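Local coordinates for periplasmic binding protein (Veillonella parvula, PDB 4N01) that probably serves as the solute-binding component of an ABC importer, capturing a ligand such as an iron complex or cobalamin, as in related periplasmic binding proteins, at residues Ala58-Ala66 with Leu175-Pro183; Lys113-Met121 with Arg138-Gln148. One frame throughout, in Å; residues are numbered along the deposited sequence.

Contact 1 of 2, residues Ala58-Ala66 with Leu175-Pro183; sequences AVKSAPTHA and LGEIFGVKP
The F179 ring carries P63 over one face and A66 at its edge. P63 CD sits 3.8 Å from the centroid of the F179 ring and 16° off its normal, a CH-pi contact with the two side chains crossing at about a right angle. A66 CB meets F179 CZ at the rim, 3.8 Å away. L175 O, in the last turn of helix 165-178, lies in the ring plane at another part of the edge. F127 adds an edge-to-face contact, and the F179 side chain also touches M77 and L82. CG of F179 is anti to its carbonyl carbon (chi1 -80°), which swings the ring from the helix end toward the loop. A62 CB rests on the backbone, 3.4 Å from F179 O. Beside it, I178 CG2 touches both P63 CD and V59 CG2, at 4.0 Å each. The helix ends here in a Schellman motif: V181 N bonds to G176 O and G180 N to E177 O, with G180 at positive phi. A leucine in place of F179 has no flat face to offer, so P63 CD would probably lose its CH-pi contact and F127 its ring partner. No hydrogen bond crosses the contact, and the buried P63 O has no partner; it lies 3.6 Å from F179 CE1. Cohesion therefore rests on apolar and CH-pi contacts, while D126 holds the loop through T64 N and H65 N.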
ATOM      1  N   ALA A  58      -0.741  22.760  10.389  1.00 21.93           N
ATOM      2  CA  ALA A  58       0.635  23.041  10.801  1.00 19.02           C
ATOM      3  C   ALA A  58       0.926  22.439  12.165  1.00 25.57           C
ATOM      4  O   ALA A  58       0.044  22.390  13.014  1.00 25.80           O
ATOM      5  CB  ALA A  58       0.886  24.539  10.837  1.00 18.50           C
ATOM      6  N   VAL A  59       2.164  21.986  12.371  1.00 22.17           N
ATOM      7  CA  VAL A  59       2.630  21.604  13.704  1.00 20.46           C
ATOM      8  C   VAL A  59       4.010  22.184  13.978  1.00 26.35           C
ATOM      9  O   VAL A  59       4.820  22.334  13.064  1.00 24.61           O
ATOM     10  CB  VAL A  59       2.663  20.068  13.908  1.00 26.73           C
ATOM     11  CG1 VAL A  59       1.271  19.480  13.734  1.00 26.57           C
ATOM     12  CG2 VAL A  59       3.649  19.412  12.938  1.00 26.67           C
ATOM     13  N   LYS A  60       4.265  22.524  15.235  1.00 20.78           N
ATOM     14  CA  LYS A  60       5.564  23.041  15.651  1.00 20.94           C
ATOM     15  C   LYS A  60       6.268  22.041  16.563  1.00 24.09           C
ATOM     16  O   LYS A  60       7.395  22.271  17.000  1.00 23.86           O
ATOM     17  CB  LYS A  60       5.391  24.373  16.394  1.00 21.67           C
ATOM     18  CG  LYS A  60       4.793  25.465  15.542  1.00 27.48           C
ATOM     19  CD  LYS A  60       3.763  26.267  16.325  1.00 38.99           C
ATOM     20  CE  LYS A  60       4.404  27.186  17.330  1.00 41.67           C
ATOM     21  NZ  LYS A  60       3.386  27.923  18.138  1.00 41.64           N
ATOM     22  N   SER A  61       5.582  20.943  16.864  1.00 19.80           N
ATOM     23  CA  SER A  61       6.113  19.907  17.738  1.00 19.38           C
ATOM     24  C   SER A  61       5.378  18.619  17.419  1.00 18.88           C
ATOM     25  O   SER A  61       4.253  18.658  16.908  1.00 19.38           O
ATOM     26  CB  SER A  61       5.888  20.285  19.205  1.00 19.99           C
ATOM     27  OG  SER A  61       6.586  19.394  20.070  1.00 26.58           O
ATOM     28  N   ALA A  62       5.999  17.479  17.713  1.00 18.52           N
ATOM     29  CA  ALA A  62       5.423  16.200  17.317  1.00 18.64           C
ATOM     30  C   ALA A  62       4.083  15.961  18.006  1.00 22.70           C
ATOM     31  O   ALA A  62       3.943  16.225  19.200  1.00 20.08           O
ATOM     32  CB  ALA A  62       6.388  15.067  17.634  1.00 18.66           C
ATOM     33  N   PRO A  63       3.091  15.459  17.252  1.00 19.83           N
ATOM     34  CA  PRO A  63       1.821  15.032  17.858  1.00 21.62           C
ATOM     35  C   PRO A  63       2.091  13.984  18.933  1.00 22.80           C
ATOM     36  O   PRO A  63       3.047  13.217  18.799  1.00 19.02           O
ATOM     37  CB  PRO A  63       1.080  14.386  16.686  1.00 23.20           C
ATOM     38  CG  PRO A  63       1.615  15.107  15.469  1.00 21.37           C
ATOM     39  CD  PRO A  63       3.079  15.334  15.783  1.00 17.86           C
ATOM     40  N   THR A  64       1.283  13.950  19.990  1.00 20.18           N
ATOM     41  CA  THR A  64       1.542  13.033  21.092  1.00 19.18           C
ATOM     42  C   THR A  64       0.426  12.013  21.250  1.00 21.63           C
ATOM     43  O   THR A  64       0.571  11.041  21.996  1.00 22.84           O
ATOM     44  CB  THR A  64       1.687  13.789  22.409  1.00 22.13           C
ATOM     45  OG1 THR A  64       0.433  14.398  22.741  1.00 25.53           O
ATOM     46  CG2 THR A  64       2.756  14.853  22.283  1.00 24.95           C
ATOM     47  N   HIS A  65      -0.692  12.259  20.573  1.00 19.56           N
ATOM     48  CA  HIS A  65      -1.844  11.359  20.605  1.00 21.75           C
ATOM     49  C   HIS A  65      -2.343  11.049  19.192  1.00 23.68           C
ATOM     50  O   HIS A  65      -3.490  11.356  18.842  1.00 20.18           O
ATOM     51  CB  HIS A  65      -2.974  11.966  21.431  1.00 28.16           C
ATOM     52  CG  HIS A  65      -2.712  11.966  22.903  1.00 32.07           C
ATOM     53  ND1 HIS A  65      -1.694  12.708  23.484  1.00 33.48           N
ATOM     54  CD2 HIS A  65      -3.311  11.309  23.920  1.00 37.90           C
ATOM     55  CE1 HIS A  65      -1.693  12.509  24.783  1.00 37.47           C
ATOM     56  NE2 HIS A  65      -2.666  11.659  25.081  1.00 38.10           N
ATOM     57  N   ALA A  66      -1.485  10.433  18.386  1.00 19.44           N
ATOM     58  CA  ALA A  66      -1.795  10.196  16.980  1.00 18.48           C
ATOM     59  C   ALA A  66      -2.632   8.932  16.808  1.00 18.69           C
ATOM     60  O   ALA A  66      -2.414   7.939  17.512  1.00 20.48           O
ATOM     61  CB  ALA A  66      -0.516  10.078  16.185  1.00 17.78           C
ATOM     62  N   LEU A 175       6.238  12.519   6.968  1.00 12.85           N
ATOM     63  CA  LEU A 175       5.748  11.965   8.235  1.00 16.10           C
ATOM     64  C   LEU A 175       6.821  12.122   9.300  1.00 17.20           C
ATOM     65  O   LEU A 175       6.538  12.544  10.433  1.00 16.00           O
ATOM     66  CB  LEU A 175       5.366  10.488   8.067  1.00 13.84           C
ATOM     67  CG  LEU A 175       4.823   9.735   9.288  1.00 17.41           C
ATOM     68  CD1 LEU A 175       3.591  10.410   9.870  1.00 13.10           C
ATOM     69  CD2 LEU A 175       4.492   8.302   8.893  1.00 16.84           C
ATOM     70  N   GLY A 176       8.058  11.806   8.920  1.00 15.25           N
ATOM     71  CA  GLY A 176       9.205  12.016   9.787  1.00 17.97           C
ATOM     72  C   GLY A 176       9.321  13.459  10.248  1.00 19.55           C
ATOM     73  O   GLY A 176       9.525  13.713  11.435  1.00 19.24           O
ATOM     74  N   GLU A 177       9.195  14.411   9.321  1.00 19.29           N
ATOM     75  CA  GLU A 177       9.278  15.823   9.689  1.00 17.86           C
ATOM     76  C   GLU A 177       8.170  16.207  10.677  1.00 15.27           C
ATOM     77  O   GLU A 177       8.421  16.912  11.655  1.00 18.71           O
ATOM     78  CB  GLU A 177       9.223  16.704   8.438  1.00 19.15           C
ATOM     79  CG  GLU A 177      10.460  16.564   7.552  1.00 22.11           C
ATOM     80  CD  GLU A 177      10.325  17.261   6.205  1.00 36.40           C
ATOM     81  OE1 GLU A 177       9.183  17.412   5.705  1.00 32.33           O
ATOM     82  OE2 GLU A 177      11.369  17.648   5.630  1.00 44.75           O
ATOM     83  N   ILE A 178       6.949  15.746  10.422  1.00 14.64           N
ATOM     84  CA  ILE A 178       5.822  16.051  11.313  1.00 17.62           C
ATOM     85  C   ILE A 178       6.112  15.587  12.740  1.00 18.82           C
ATOM     86  O   ILE A 178       5.762  16.263  13.723  1.00 19.76           O
ATOM     87  CB  ILE A 178       4.501  15.392  10.808  1.00 18.48           C
ATOM     88  CG1 ILE A 178       4.048  16.024   9.485  1.00 19.45           C
ATOM     89  CG2 ILE A 178       3.388  15.546  11.845  1.00 16.42           C
ATOM     90  CD1 ILE A 178       2.909  15.250   8.788  1.00 16.41           C
ATOM     91  N   PHE A 179       6.789  14.449  12.862  1.00 16.09           N
ATOM     92  CA  PHE A 179       7.016  13.863  14.178  1.00 16.02           C
ATOM     93  C   PHE A 179       8.400  14.133  14.749  1.00 16.82           C
ATOM     94  O   PHE A 179       8.791  13.528  15.744  1.00 17.51           O
ATOM     95  CB  PHE A 179       6.689  12.361  14.151  1.00 18.30           C
ATOM     96  CG  PHE A 179       5.214  12.084  14.241  1.00 18.24           C
ATOM     97  CD1 PHE A 179       4.616  11.871  15.482  1.00 16.34           C
ATOM     98  CD2 PHE A 179       4.416  12.101  13.102  1.00 14.70           C
ATOM     99  CE1 PHE A 179       3.249  11.647  15.578  1.00 19.33           C
ATOM    100  CE2 PHE A 179       3.051  11.883  13.187  1.00 18.62           C
ATOM    101  CZ  PHE A 179       2.467  11.654  14.433  1.00 18.65           C
ATOM    102  N   GLY A 180       9.128  15.062  14.137  1.00 19.08           N
ATOM    103  CA  GLY A 180      10.441  15.440  14.635  1.00 19.33           C
ATOM    104  C   GLY A 180      11.482  14.335  14.548  1.00 22.51           C
ATOM    105  O   GLY A 180      12.448  14.332  15.316  1.00 22.05           O
ATOM    106  N   VAL A 181      11.299  13.402  13.614  1.00 20.81           N
ATOM    107  CA  VAL A 181      12.270  12.331  13.406  1.00 17.23           C
ATOM    108  C   VAL A 181      12.704  12.222  11.941  1.00 18.00           C
ATOM    109  O   VAL A 181      12.829  11.122  11.391  1.00 18.04           O
ATOM    110  CB  VAL A 181      11.741  10.963  13.916  1.00 17.11           C
ATOM    111  CG1 VAL A 181      11.539  11.005  15.427  1.00 22.10           C
ATOM    112  CG2 VAL A 181      10.434  10.586  13.216  1.00 15.97           C
ATOM    113  N   LYS A 182      12.930  13.367  11.304  1.00 19.61           N
ATOM    114  CA  LYS A 182      13.365  13.373   9.901  1.00 17.45           C
ATOM    115  C   LYS A 182      14.602  12.495   9.609  1.00 18.28           C
ATOM    116  O   LYS A 182      14.610  11.774   8.602  1.00 18.37           O
ATOM    117  CB  LYS A 182      13.562  14.805   9.378  1.00 18.72           C
ATOM    118  CG  LYS A 182      13.795  14.887   7.869  1.00 22.53           C
ATOM    119  CD  LYS A 182      14.061  16.319   7.398  1.00 28.12           C
ATOM    120  CE  LYS A 182      14.454  16.341   5.924  1.00 33.96           C
ATOM    121  NZ  LYS A 182      15.165  17.609   5.566  1.00 40.20           N
ATOM    122  N   PRO A 183      15.633  12.525  10.485  1.00 20.40           N
ATOM    123  CA  PRO A 183      16.799  11.675  10.184  1.00 20.95           C
ATOM    124  C   PRO A 183      16.476  10.183  10.144  1.00 20.41           C
ATOM    125  O   PRO A 183      17.032   9.448   9.322  1.00 18.40           O
ATOM    126  CB  PRO A 183      17.766  11.972  11.335  1.00 21.28           C
ATOM    127  CG  PRO A 183      17.407  13.347  11.782  1.00 23.31           C
ATOM    128  CD  PRO A 183      15.910  13.446  11.610  1.00 23.38           C
TER

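Contact 2 of 2, residues Lys113-Met121 with Arg138-Gln148; sequences KWPSYEVFM and RAIPADKMISQ
The R138 guanidinium meets W114 while its polar bonds go to other groups: NH1 forms a salt bridge with D133, and NH2 bonds to a glycerol, probably from the crystallisation liquor. R138 NH2 lies 3.7 Å from W114 CZ3, near the plane of the indole and at its edge. The guanidinium turns one face to that edge, with the planes 69° apart. A139 CB packs on the indole, 3.6 Å from W114 CE3. I140 packs against both the loop and helix 117-121. Its CD1 comes within 3.4 Å of P115 O and 3.5 Å of F120 CB, while its CG2 meets the edge of the Y117 ring. With CG anti to the backbone N (chi1 176°), the F120 ring lies against M145. M145, a selenomethionine like M121, covers one face, its CE 3.9 Å from the F120 centroid and 22° off the normal; with SE placed obliquely, this is a Met-aromatic contact. Farther along, the Y117 ring edge reaches Q148, with OH 3.3 Å from Q148 CG, and M121 lays CE against Q148 CB. S116 caps helix 117-121 by accepting from V119 N at 3.2 Å. Helices 117-121 and 142-147 thus pack together beside the parallel sheet: F120 and M145 reach A128 of strand 127-129, and M145 also touches I152 of strand 151-153.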
ATOM      1  N   LYS A 113     -12.283  -2.572  12.713  1.00 24.60           N
ATOM      2  CA  LYS A 113     -12.519  -1.759  11.514  1.00 27.13           C
ATOM      3  C   LYS A 113     -12.270  -0.293  11.852  1.00 28.42           C
ATOM      4  O   LYS A 113     -11.230   0.037  12.425  1.00 25.83           O
ATOM      5  CB  LYS A 113     -13.936  -1.976  10.977  1.00 32.53           C
ATOM      6  CG  LYS A 113     -14.141  -3.328  10.311  1.00 37.96           C
ATOM      7  CD  LYS A 113     -15.540  -3.454   9.723  1.00 47.42           C
ATOM      8  CE  LYS A 113     -15.750  -4.815   9.074  1.00 49.43           C
ATOM      9  NZ  LYS A 113     -17.184  -5.072   8.759  1.00 53.08           N
ATOM     10  N   TRP A 114     -13.203   0.590  11.506  1.00 28.27           N
ATOM     11  CA  TRP A 114     -13.078   1.985  11.937  1.00 29.01           C
ATOM     12  C   TRP A 114     -13.873   2.235  13.207  1.00 29.12           C
ATOM     13  O   TRP A 114     -14.993   1.749  13.347  1.00 27.23           O
ATOM     14  CB  TRP A 114     -13.529   2.955  10.844  1.00 33.48           C
ATOM     15  CG  TRP A 114     -12.597   3.017   9.676  1.00 23.07           C
ATOM     16  CD1 TRP A 114     -11.247   3.242   9.710  1.00 23.76           C
ATOM     17  CD2 TRP A 114     -12.950   2.889   8.298  1.00 26.13           C
ATOM     18  NE1 TRP A 114     -10.738   3.246   8.430  1.00 25.42           N
ATOM     19  CE2 TRP A 114     -11.765   3.030   7.547  1.00 27.75           C
ATOM     20  CE3 TRP A 114     -14.157   2.660   7.622  1.00 27.78           C
ATOM     21  CZ2 TRP A 114     -11.750   2.954   6.153  1.00 28.57           C
ATOM     22  CZ3 TRP A 114     -14.143   2.581   6.242  1.00 31.51           C
ATOM     23  CH2 TRP A 114     -12.945   2.726   5.520  1.00 28.74           C
ATOM     24  N   PRO A 115     -13.296   3.006  14.137  1.00 24.74           N
ATOM     25  CA  PRO A 115     -14.000   3.289  15.391  1.00 32.18           C
ATOM     26  C   PRO A 115     -15.096   4.342  15.197  1.00 29.47           C
ATOM     27  O   PRO A 115     -15.022   5.140  14.260  1.00 27.86           O
ATOM     28  CB  PRO A 115     -12.890   3.855  16.287  1.00 31.42           C
ATOM     29  CG  PRO A 115     -11.936   4.503  15.324  1.00 29.48           C
ATOM     30  CD  PRO A 115     -11.986   3.680  14.056  1.00 26.55           C
ATOM     31  N   SER A 116     -16.095   4.338  16.074  1.00 32.05           N
ATOM     32  CA  SER A 116     -17.103   5.392  16.089  1.00 31.43           C
ATOM     33  C   SER A 116     -16.427   6.698  16.479  1.00 32.91           C
ATOM     34  O   SER A 116     -15.325   6.687  17.031  1.00 32.00           O
ATOM     35  CB  SER A 116     -18.200   5.072  17.099  1.00 37.94           C
ATOM     36  OG  SER A 116     -17.715   5.198  18.425  1.00 33.18           O
ATOM     37  N   TYR A 117     -17.083   7.820  16.195  1.00 34.38           N
ATOM     38  CA  TYR A 117     -16.549   9.131  16.566  1.00 35.42           C
ATOM     39  C   TYR A 117     -16.273   9.186  18.071  1.00 33.60           C
ATOM     40  O   TYR A 117     -15.260   9.732  18.503  1.00 30.34           O
ATOM     41  CB  TYR A 117     -17.517  10.243  16.132  1.00 34.92           C
ATOM     42  CG  TYR A 117     -17.232  11.618  16.704  1.00 37.83           C
ATOM     43  CD1 TYR A 117     -16.306  12.469  16.105  1.00 38.95           C
ATOM     44  CD2 TYR A 117     -17.911  12.079  17.829  1.00 44.40           C
ATOM     45  CE1 TYR A 117     -16.052  13.733  16.622  1.00 37.43           C
ATOM     46  CE2 TYR A 117     -17.664  13.341  18.353  1.00 45.60           C
ATOM     47  CZ  TYR A 117     -16.736  14.160  17.742  1.00 43.94           C
ATOM     48  OH  TYR A 117     -16.489  15.408  18.256  1.00 42.90           O
ATOM     49  N   GLU A 118     -17.165   8.589  18.857  1.00 35.26           N
ATOM     50  CA  GLU A 118     -17.039   8.581  20.318  1.00 38.25           C
ATOM     51  C   GLU A 118     -15.799   7.835  20.814  1.00 35.40           C
ATOM     52  O   GLU A 118     -15.089   8.321  21.695  1.00 31.22           O
ATOM     53  CB  GLU A 118     -18.291   7.979  20.964  1.00 42.67           C
ATOM     54  CG  GLU A 118     -19.504   8.902  20.980  1.00 51.62           C
ATOM     55  CD  GLU A 118     -20.198   9.021  19.629  1.00 58.97           C
ATOM     56  OE1 GLU A 118     -21.081   9.897  19.504  1.00 65.90           O
ATOM     57  OE2 GLU A 118     -19.873   8.244  18.698  1.00 53.03           O
ATOM     58  N   VAL A 119     -15.552   6.654  20.255  1.00 32.84           N
ATOM     59  CA  VAL A 119     -14.363   5.873  20.586  1.00 29.75           C
ATOM     60  C   VAL A 119     -13.096   6.596  20.126  1.00 32.23           C
ATOM     61  O   VAL A 119     -12.082   6.623  20.832  1.00 26.34           O
ATOM     62  CB  VAL A 119     -14.427   4.474  19.941  1.00 31.50           C
ATOM     63  CG1 VAL A 119     -13.099   3.748  20.085  1.00 33.40           C
ATOM     64  CG2 VAL A 119     -15.549   3.664  20.570  1.00 38.30           C
ATOM     65  N   PHE A 120     -13.165   7.185  18.939  1.00 29.12           N
ATOM     66  CA  PHE A 120     -12.059   7.969  18.412  1.00 27.34           C
ATOM     67  C   PHE A 120     -11.725   9.107  19.377  1.00 26.67           C
ATOM     68  O   PHE A 120     -10.581   9.248  19.803  1.00 24.09           O
ATOM     69  CB  PHE A 120     -12.421   8.499  17.023  1.00 29.16           C
ATOM     70  CG  PHE A 120     -11.381   9.398  16.411  1.00 31.75           C
ATOM     71  CD1 PHE A 120     -10.260   8.868  15.792  1.00 28.09           C
ATOM     72  CD2 PHE A 120     -11.544  10.778  16.427  1.00 27.74           C
ATOM     73  CE1 PHE A 120      -9.308   9.697  15.219  1.00 32.12           C
ATOM     74  CE2 PHE A 120     -10.597  11.613  15.845  1.00 25.63           C
ATOM     75  CZ  PHE A 120      -9.480  11.073  15.250  1.00 28.81           C
HETATM   76  N   MSE A 121     -12.731   9.894  19.750  1.00 31.69           N
HETATM   77  CA  MSE A 121     -12.508  11.048  20.625  1.00 38.61           C
HETATM   78  C   MSE A 121     -12.073  10.651  22.033  1.00 37.97           C
HETATM   79  O   MSE A 121     -11.470  11.453  22.748  1.00 34.19           O
HETATM   80  CB  MSE A 121     -13.759  11.938  20.708  1.00 36.72           C
HETATM   81  CG  MSE A 121     -14.040  12.765  19.458  1.00 34.20           C
HETATM   82 SE   MSE A 121     -12.492  13.750  18.787  0.60 38.99          SE
HETATM   83  CE  MSE A 121     -12.095  14.818  20.380  1.00 41.77           C
ATOM     84  N   ARG A 138     -18.414   7.144   5.486  1.00 45.38           N
ATOM     85  CA  ARG A 138     -18.399   5.718   5.794  1.00 48.95           C
ATOM     86  C   ARG A 138     -17.694   5.448   7.119  1.00 47.20           C
ATOM     87  O   ARG A 138     -17.813   4.360   7.688  1.00 44.82           O
ATOM     88  CB  ARG A 138     -17.679   4.947   4.687  1.00 51.84           C
ATOM     89  CG  ARG A 138     -18.403   4.919   3.355  1.00 61.12           C
ATOM     90  CD  ARG A 138     -17.647   4.045   2.371  1.00 64.97           C
ATOM     91  NE  ARG A 138     -17.306   2.750   2.958  1.00 65.93           N
ATOM     92  CZ  ARG A 138     -16.133   2.144   2.806  1.00 64.53           C
ATOM     93  NH1 ARG A 138     -15.181   2.716   2.078  1.00 63.00           N
ATOM     94  NH2 ARG A 138     -15.909   0.968   3.381  1.00 63.47           N
ATOM     95  N   ALA A 139     -16.945   6.440   7.594  1.00 40.56           N
ATOM     96  CA  ALA A 139     -16.179   6.305   8.827  1.00 31.86           C
ATOM     97  C   ALA A 139     -16.399   7.527   9.718  1.00 30.74           C
ATOM     98  O   ALA A 139     -17.483   7.713  10.274  1.00 40.62           O
ATOM     99  CB  ALA A 139     -14.695   6.105   8.515  1.00 26.58           C
ATOM    100  N   ILE A 140     -15.380   8.368   9.854  1.00 32.18           N
ATOM    101  CA  ILE A 140     -15.542   9.615  10.594  1.00 32.65           C
ATOM    102  C   ILE A 140     -15.196  10.796   9.701  1.00 32.16           C
ATOM    103  O   ILE A 140     -14.022  11.002   9.377  1.00 31.15           O
ATOM    104  CB  ILE A 140     -14.641   9.652  11.835  1.00 27.73           C
ATOM    105  CG1 ILE A 140     -14.851   8.390  12.670  1.00 32.06           C
ATOM    106  CG2 ILE A 140     -14.925  10.900  12.669  1.00 29.02           C
ATOM    107  CD1 ILE A 140     -14.033   8.374  13.929  1.00 30.66           C
ATOM    108  N   PRO A 141     -16.219  11.573   9.298  1.00 33.41           N
ATOM    109  CA  PRO A 141     -16.022  12.714   8.397  1.00 36.63           C
ATOM    110  C   PRO A 141     -14.960  13.673   8.926  1.00 35.39           C
ATOM    111  O   PRO A 141     -14.951  14.006  10.117  1.00 31.01           O
ATOM    112  CB  PRO A 141     -17.394  13.395   8.386  1.00 39.04           C
ATOM    113  CG  PRO A 141     -18.359  12.280   8.673  1.00 40.34           C
ATOM    114  CD  PRO A 141     -17.637  11.409   9.671  1.00 35.77           C
ATOM    115  N   ALA A 142     -14.069  14.087   8.034  1.00 28.33           N
ATOM    116  CA  ALA A 142     -12.941  14.934   8.386  1.00 32.58           C
ATOM    117  C   ALA A 142     -13.364  16.211   9.093  1.00 29.12           C
ATOM    118  O   ALA A 142     -12.706  16.640  10.035  1.00 26.76           O
ATOM    119  CB  ALA A 142     -12.130  15.261   7.141  1.00 27.00           C
ATOM    120  N   ASP A 143     -14.458  16.816   8.639  1.00 28.22           N
ATOM    121  CA  ASP A 143     -14.920  18.079   9.210  1.00 31.56           C
ATOM    122  C   ASP A 143     -15.217  17.970  10.710  1.00 37.09           C
ATOM    123  O   ASP A 143     -15.053  18.941  11.451  1.00 35.07           O
ATOM    124  CB  ASP A 143     -16.152  18.601   8.454  1.00 38.92           C
ATOM    125  CG  ASP A 143     -17.402  17.787   8.741  1.00 48.31           C
ATOM    126  OD1 ASP A 143     -18.163  18.159   9.660  1.00 55.07           O
ATOM    127  OD2 ASP A 143     -17.626  16.772   8.050  1.00 53.86           O
ATOM    128  N   LYS A 144     -15.643  16.789  11.156  1.00 37.95           N
ATOM    129  CA  LYS A 144     -15.914  16.572  12.575  1.00 37.44           C
ATOM    130  C   LYS A 144     -14.617  16.566  13.375  1.00 34.30           C
ATOM    131  O   LYS A 144     -14.539  17.165  14.440  1.00 33.63           O
ATOM    132  CB  LYS A 144     -16.673  15.262  12.790  1.00 35.57           C
ATOM    133  CG  LYS A 144     -18.140  15.313  12.402  1.00 43.14           C
ATOM    134  CD  LYS A 144     -18.803  13.966  12.661  1.00 51.55           C
ATOM    135  CE  LYS A 144     -20.216  13.904  12.090  1.00 57.74           C
ATOM    136  NZ  LYS A 144     -20.697  12.495  11.938  1.00 59.57           N
HETATM  137  N   MSE A 145     -13.603  15.883  12.852  1.00 26.93           N
HETATM  138  CA  MSE A 145     -12.284  15.869  13.476  1.00 33.06           C
HETATM  139  C   MSE A 145     -11.676  17.264  13.502  1.00 28.28           C
HETATM  140  O   MSE A 145     -11.121  17.707  14.510  1.00 28.55           O
HETATM  141  CB  MSE A 145     -11.345  14.952  12.700  1.00 30.55           C
HETATM  142  CG  MSE A 145     -11.745  13.503  12.692  1.00 30.32           C
HETATM  143 SE   MSE A 145     -10.271  12.500  11.953  0.63 27.82          SE
HETATM  144  CE  MSE A 145     -11.094  10.723  11.985  1.00 25.65           C
ATOM    145  N   ILE A 146     -11.766  17.950  12.370  1.00 29.48           N
ATOM    146  CA  ILE A 146     -11.238  19.305  12.263  1.00 28.40           C
ATOM    147  C   ILE A 146     -11.920  20.256  13.251  1.00 32.84           C
ATOM    148  O   ILE A 146     -11.264  21.119  13.830  1.00 36.26           O
ATOM    149  CB  ILE A 146     -11.298  19.793  10.793  1.00 31.15           C
ATOM    150  CG1 ILE A 146     -10.398  18.894   9.938  1.00 25.79           C
ATOM    151  CG2 ILE A 146     -10.874  21.238  10.674  1.00 36.75           C
ATOM    152  CD1 ILE A 146     -10.523  19.125   8.428  1.00 32.80           C
ATOM    153  N   SER A 147     -13.222  20.072  13.478  1.00 30.56           N
ATOM    154  CA  SER A 147     -13.937  20.822  14.519  1.00 37.30           C
ATOM    155  C   SER A 147     -13.280  20.691  15.885  1.00 39.65           C
ATOM    156  O   SER A 147     -13.311  21.623  16.692  1.00 34.34           O
ATOM    157  CB  SER A 147     -15.384  20.339  14.640  1.00 36.47           C
ATOM    158  OG  SER A 147     -16.212  20.984  13.694  1.00 50.82           O
ATOM    159  N   GLN A 148     -12.691  19.527  16.139  1.00 32.88           N
ATOM    160  CA  GLN A 148     -12.102  19.228  17.436  1.00 32.31           C
ATOM    161  C   GLN A 148     -10.592  19.422  17.417  1.00 36.03           C
ATOM    162  O   GLN A 148      -9.885  18.866  18.260  1.00 37.08           O
ATOM    163  CB  GLN A 148     -12.439  17.787  17.829  1.00 35.20           C
ATOM    164  CG  GLN A 148     -13.930  17.496  17.843  1.00 36.96           C
ATOM    165  CD  GLN A 148     -14.652  18.241  18.947  1.00 44.12           C
ATOM    166  OE1 GLN A 148     -14.289  18.135  20.118  1.00 46.73           O
ATOM    167  NE2 GLN A 148     -15.675  19.006  18.577  1.00 39.98           N
TER

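Both contacts border the parallel sheet that includes strands 66-68, 127-129 and 151-153. Their centres are 21 Å apart and they do not touch. Contact 1 is the more buried, though it covers less surface: 277 Å² against 568 Å². It joins the end of strand 53-59 and the loop running to strand 66-68 with the C-terminal end of helix 165-178, just before the long helix 182-203. Contact 2 packs two short helices and the loops leading into them, and its flanks are exposed. Neither has a hydrogen bond between its segments. Contact 1 is apolar, centred on a proline-phenylalanine pair. Contact 2 mixes an apolar centre with a charged end and a glutamine at its margins.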